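Local coordinates for protein Bug27 (Bordetella pertussis, PDB 2QPQ) that probably binds a small solute in the periplasm between the two lobes of a Venus-flytrap fold, as a receptor serving uptake, at residues 88-93 / 285-290. Residues are numbered along the deposited sequence; the frame is centred on the assembly and turned at random.
Sequences DPKKDF and DIDRFS
Lys-90 reaches from the segment 88-93 to the helical segment 285-290 and ends in a salt bridge with Asp-287, NZ lying 2.8 Å from OD1. The ammonium group meets that oxygen on its syn side, 23° out of the carboxylate plane, and the two side chains cross at about a right angle. A lysine suits this span because its chain, extended beyond CG, carries the charge away from the loop, while Asp-287, on an exposed face of the helix, holds its carboxylate where the ammonium can meet it.

Alongside the charged pair the contact is apolar. Ile-286 and the lysine run past one another in opposite directions: CG2 of Ile-286 touches CE of Lys-90 at 3.8 Å, and CD1 of Ile-286 lies 3.9 Å from CG of Lys-90. With CG1 anti to the carbonyl carbon (chi1 -76°) and the chain extended to CD1, the same methyl also reaches CB of Pro-89 at 4.0 Å. The branched isoleucine thus serves both neighbours, and the proline offers it a compact, rigid hydrocarbon surface.

Asp-88 shapes the loop that presents these residues. Its OD1 accepts from the backbone N of Lys-90 at 3.0 Å, an Asx turn, and from N of Lys-91 at 3.1 Å, Lys-91 N from well above the carboxylate plane and Lys-90 N nearer to it on the anti side, both displaced to the same side. Asp-92 closes the loop from its other end, its OD2 accepting the N-H of Asp-88 at 2.8 Å in a nearly straight bond from above the carboxylate plane.

In the fold, the contact joins the loop between helix 74-81 and strand 93-109 to the long C-terminal helix 275-296. Pro-89 also rests on Pro-79, and Phe-289 packs on Ala-76 and Val-77, so helix 74-81 touches both segments.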
ATOM      1  N   ASP A  88     -17.801   8.868  -5.003  1.00 22.14           N
ATOM      2  CA  ASP A  88     -17.016   9.042  -6.230  1.00 20.86           C
ATOM      3  C   ASP A  88     -15.566   9.174  -5.757  1.00 19.99           C
ATOM      4  O   ASP A  88     -15.204  10.173  -5.154  1.00 20.11           O
ATOM      5  CB  ASP A  88     -17.448  10.297  -6.954  1.00 21.69           C
ATOM      6  CG  ASP A  88     -16.701  10.512  -8.273  1.00 22.72           C
ATOM      7  OD1 ASP A  88     -15.544  10.074  -8.460  1.00 23.08           O
ATOM      8  OD2 ASP A  88     -17.265  11.171  -9.151  1.00 25.81           O
ATOM      9  N   PRO A  89     -14.730   8.169  -6.035  1.00 19.59           N
ATOM     10  CA  PRO A  89     -13.385   8.128  -5.464  1.00 19.45           C
ATOM     11  C   PRO A  89     -12.456   9.200  -6.055  1.00 20.17           C
ATOM     12  O   PRO A  89     -11.399   9.499  -5.467  1.00 20.39           O
ATOM     13  CB  PRO A  89     -12.881   6.720  -5.846  1.00 19.42           C
ATOM     14  CG  PRO A  89     -13.569   6.476  -7.183  1.00 19.44           C
ATOM     15  CD  PRO A  89     -14.961   7.064  -6.996  1.00 19.56           C
ATOM     16  N   LYS A  90     -12.829   9.771  -7.198  1.00 20.52           N
ATOM     17  CA  LYS A  90     -12.111  10.933  -7.712  1.00 21.42           C
ATOM     18  C   LYS A  90     -12.715  12.257  -7.202  1.00 22.43           C
ATOM     19  O   LYS A  90     -12.006  13.060  -6.610  1.00 24.46           O
ATOM     20  CB  LYS A  90     -12.034  10.894  -9.231  1.00 20.99           C
ATOM     21  CG  LYS A  90     -11.294   9.662  -9.735  1.00 20.21           C
ATOM     22  CD  LYS A  90     -11.020   9.790 -11.197  1.00 21.82           C
ATOM     23  CE  LYS A  90     -10.381   8.539 -11.741  1.00 20.65           C
ATOM     24  NZ  LYS A  90     -10.322   8.646 -13.255  1.00 21.55           N
ATOM     25  N   LYS A  91     -14.004  12.478  -7.386  1.00 21.25           N
ATOM     26  CA  LYS A  91     -14.547  13.801  -7.071  1.00 22.16           C
ATOM     27  C   LYS A  91     -14.713  14.063  -5.577  1.00 20.49           C
ATOM     28  O   LYS A  91     -14.602  15.236  -5.124  1.00 19.93           O
ATOM     29  CB  LYS A  91     -15.897  14.006  -7.743  1.00 22.76           C
ATOM     30  CG  LYS A  91     -16.491  15.426  -7.516  1.00 27.78           C
ATOM     31  CD  LYS A  91     -15.830  16.469  -8.448  1.00 33.90           C
ATOM     32  CE  LYS A  91     -16.400  17.846  -8.182  1.00 35.66           C
ATOM     33  NZ  LYS A  91     -15.339  18.892  -8.374  1.00 39.88           N
ATOM     34  N   ASP A  92     -14.965  12.997  -4.819  1.00 18.14           N
ATOM     35  CA  ASP A  92     -15.364  13.192  -3.421  1.00 18.82           C
ATOM     36  C   ASP A  92     -14.196  13.351  -2.430  1.00 16.89           C
ATOM     37  O   ASP A  92     -14.412  13.445  -1.227  1.00 17.63           O
ATOM     38  CB  ASP A  92     -16.316  12.093  -2.950  1.00 18.64           C
ATOM     39  CG  ASP A  92     -17.677  12.172  -3.617  1.00 22.55           C
ATOM     40  OD1 ASP A  92     -18.010  13.226  -4.212  1.00 20.83           O
ATOM     41  OD2 ASP A  92     -18.406  11.160  -3.551  1.00 22.80           O
ATOM     42  N   PHE A  93     -12.981  13.313  -2.952  1.00 16.20           N
ATOM     43  CA  PHE A  93     -11.751  13.404  -2.183  1.00 16.42           C
ATOM     44  C   PHE A  93     -10.745  14.271  -2.922  1.00 16.08           C
ATOM     45  O   PHE A  93     -10.729  14.289  -4.166  1.00 17.31           O
ATOM     46  CB  PHE A  93     -11.153  12.001  -1.951  1.00 16.27           C
ATOM     47  CG  PHE A  93     -12.106  11.051  -1.273  1.00 18.22           C
ATOM     48  CD1 PHE A  93     -12.214  11.018   0.119  1.00 19.26           C
ATOM     49  CD2 PHE A  93     -12.929  10.222  -2.023  1.00 19.17           C
ATOM     50  CE1 PHE A  93     -13.139  10.156   0.741  1.00 17.04           C
ATOM     51  CE2 PHE A  93     -13.839   9.365  -1.393  1.00 17.93           C
ATOM     52  CZ  PHE A  93     -13.925   9.349  -0.027  1.00 17.78           C
ATOM     53  N   ASP A 285      -3.737   5.889 -10.706  1.00 20.08           N
ATOM     54  CA  ASP A 285      -3.704   4.521 -10.185  1.00 19.90           C
ATOM     55  C   ASP A 285      -5.109   3.925 -10.182  1.00 19.63           C
ATOM     56  O   ASP A 285      -5.289   2.743 -10.396  1.00 18.82           O
ATOM     57  CB  ASP A 285      -3.060   4.475  -8.802  1.00 19.49           C
ATOM     58  CG  ASP A 285      -1.527   4.397  -8.868  1.00 23.73           C
ATOM     59  OD1 ASP A 285      -0.962   4.330  -9.994  1.00 27.19           O
ATOM     60  OD2 ASP A 285      -0.881   4.372  -7.804  1.00 25.37           O
ATOM     61  N   ILE A 286      -6.107   4.759  -9.951  1.00 18.78           N
ATOM     62  CA  ILE A 286      -7.474   4.293 -10.058  1.00 18.79           C
ATOM     63  C   ILE A 286      -7.667   3.725 -11.452  1.00 20.10           C
ATOM     64  O   ILE A 286      -8.165   2.597 -11.599  1.00 20.30           O
ATOM     65  CB  ILE A 286      -8.486   5.425  -9.781  1.00 18.67           C
ATOM     66  CG1 ILE A 286      -8.543   5.696  -8.262  1.00 17.11           C
ATOM     67  CG2 ILE A 286      -9.899   5.008 -10.319  1.00 19.99           C
ATOM     68  CD1 ILE A 286      -9.397   6.885  -7.850  1.00 18.10           C
ATOM     69  N   ASP A 287      -7.255   4.491 -12.465  1.00 20.21           N
ATOM     70  CA  ASP A 287      -7.436   4.082 -13.871  1.00 21.98           C
ATOM     71  C   ASP A 287      -6.660   2.805 -14.173  1.00 21.54           C
ATOM     72  O   ASP A 287      -7.165   1.890 -14.782  1.00 21.33           O
ATOM     73  CB  ASP A 287      -7.003   5.224 -14.803  1.00 21.82           C
ATOM     74  CG  ASP A 287      -7.966   6.429 -14.764  1.00 24.55           C
ATOM     75  OD1 ASP A 287      -9.116   6.317 -14.244  1.00 25.40           O
ATOM     76  OD2 ASP A 287      -7.565   7.499 -15.290  1.00 27.85           O
ATOM     77  N   ARG A 288      -5.423   2.757 -13.719  1.00 22.24           N
ATOM     78  CA  ARG A 288      -4.541   1.638 -13.991  1.00 22.54           C
ATOM     79  C   ARG A 288      -5.016   0.350 -13.295  1.00 21.39           C
ATOM     80  O   ARG A 288      -5.035  -0.737 -13.896  1.00 20.67           O
ATOM     81  CB  ARG A 288      -3.140   2.045 -13.556  1.00 23.80           C
ATOM     82  CG  ARG A 288      -2.167   0.942 -13.383  1.00 29.46           C
ATOM     83  CD  ARG A 288      -1.138   1.433 -12.401  1.00 34.00           C
ATOM     84  NE  ARG A 288      -0.054   0.471 -12.371  1.00 42.33           N
ATOM     85  CZ  ARG A 288       0.842   0.396 -11.410  1.00 37.36           C
ATOM     86  NH1 ARG A 288       0.771   1.204 -10.350  1.00 40.69           N
ATOM     87  NH2 ARG A 288       1.793  -0.500 -11.527  1.00 43.58           N
ATOM     88  N   PHE A 289      -5.419   0.478 -12.032  1.00 19.23           N
ATOM     89  CA  PHE A 289      -5.835  -0.701 -11.269  1.00 19.18           C
ATOM     90  C   PHE A 289      -7.151  -1.191 -11.803  1.00 18.94           C
ATOM     91  O   PHE A 289      -7.384  -2.391 -11.872  1.00 17.63           O
ATOM     92  CB  PHE A 289      -5.949  -0.382  -9.764  1.00 18.51           C
ATOM     93  CG  PHE A 289      -4.616  -0.127  -9.115  1.00 19.08           C
ATOM     94  CD1 PHE A 289      -3.471  -0.752  -9.616  1.00 21.68           C
ATOM     95  CD2 PHE A 289      -4.493   0.727  -8.018  1.00 18.79           C
ATOM     96  CE1 PHE A 289      -2.238  -0.529  -9.054  1.00 23.27           C
ATOM     97  CE2 PHE A 289      -3.219   0.931  -7.394  1.00 18.22           C
ATOM     98  CZ  PHE A 289      -2.106   0.319  -7.926  1.00 20.69           C
ATOM     99  N   SER A 290      -8.012  -0.259 -12.217  1.00 19.62           N
ATOM    100  CA  SER A 290      -9.334  -0.659 -12.733  1.00 20.08           C
ATOM    101  C   SER A 290      -9.171  -1.482 -13.997  1.00 20.61           C
ATOM    102  O   SER A 290      -9.912  -2.456 -14.219  1.00 20.27           O
ATOM    103  CB  SER A 290     -10.212   0.568 -12.989  1.00 20.28           C
ATOM    104  OG  SER A 290     -10.871   0.866 -11.768  1.00 21.33           O
TER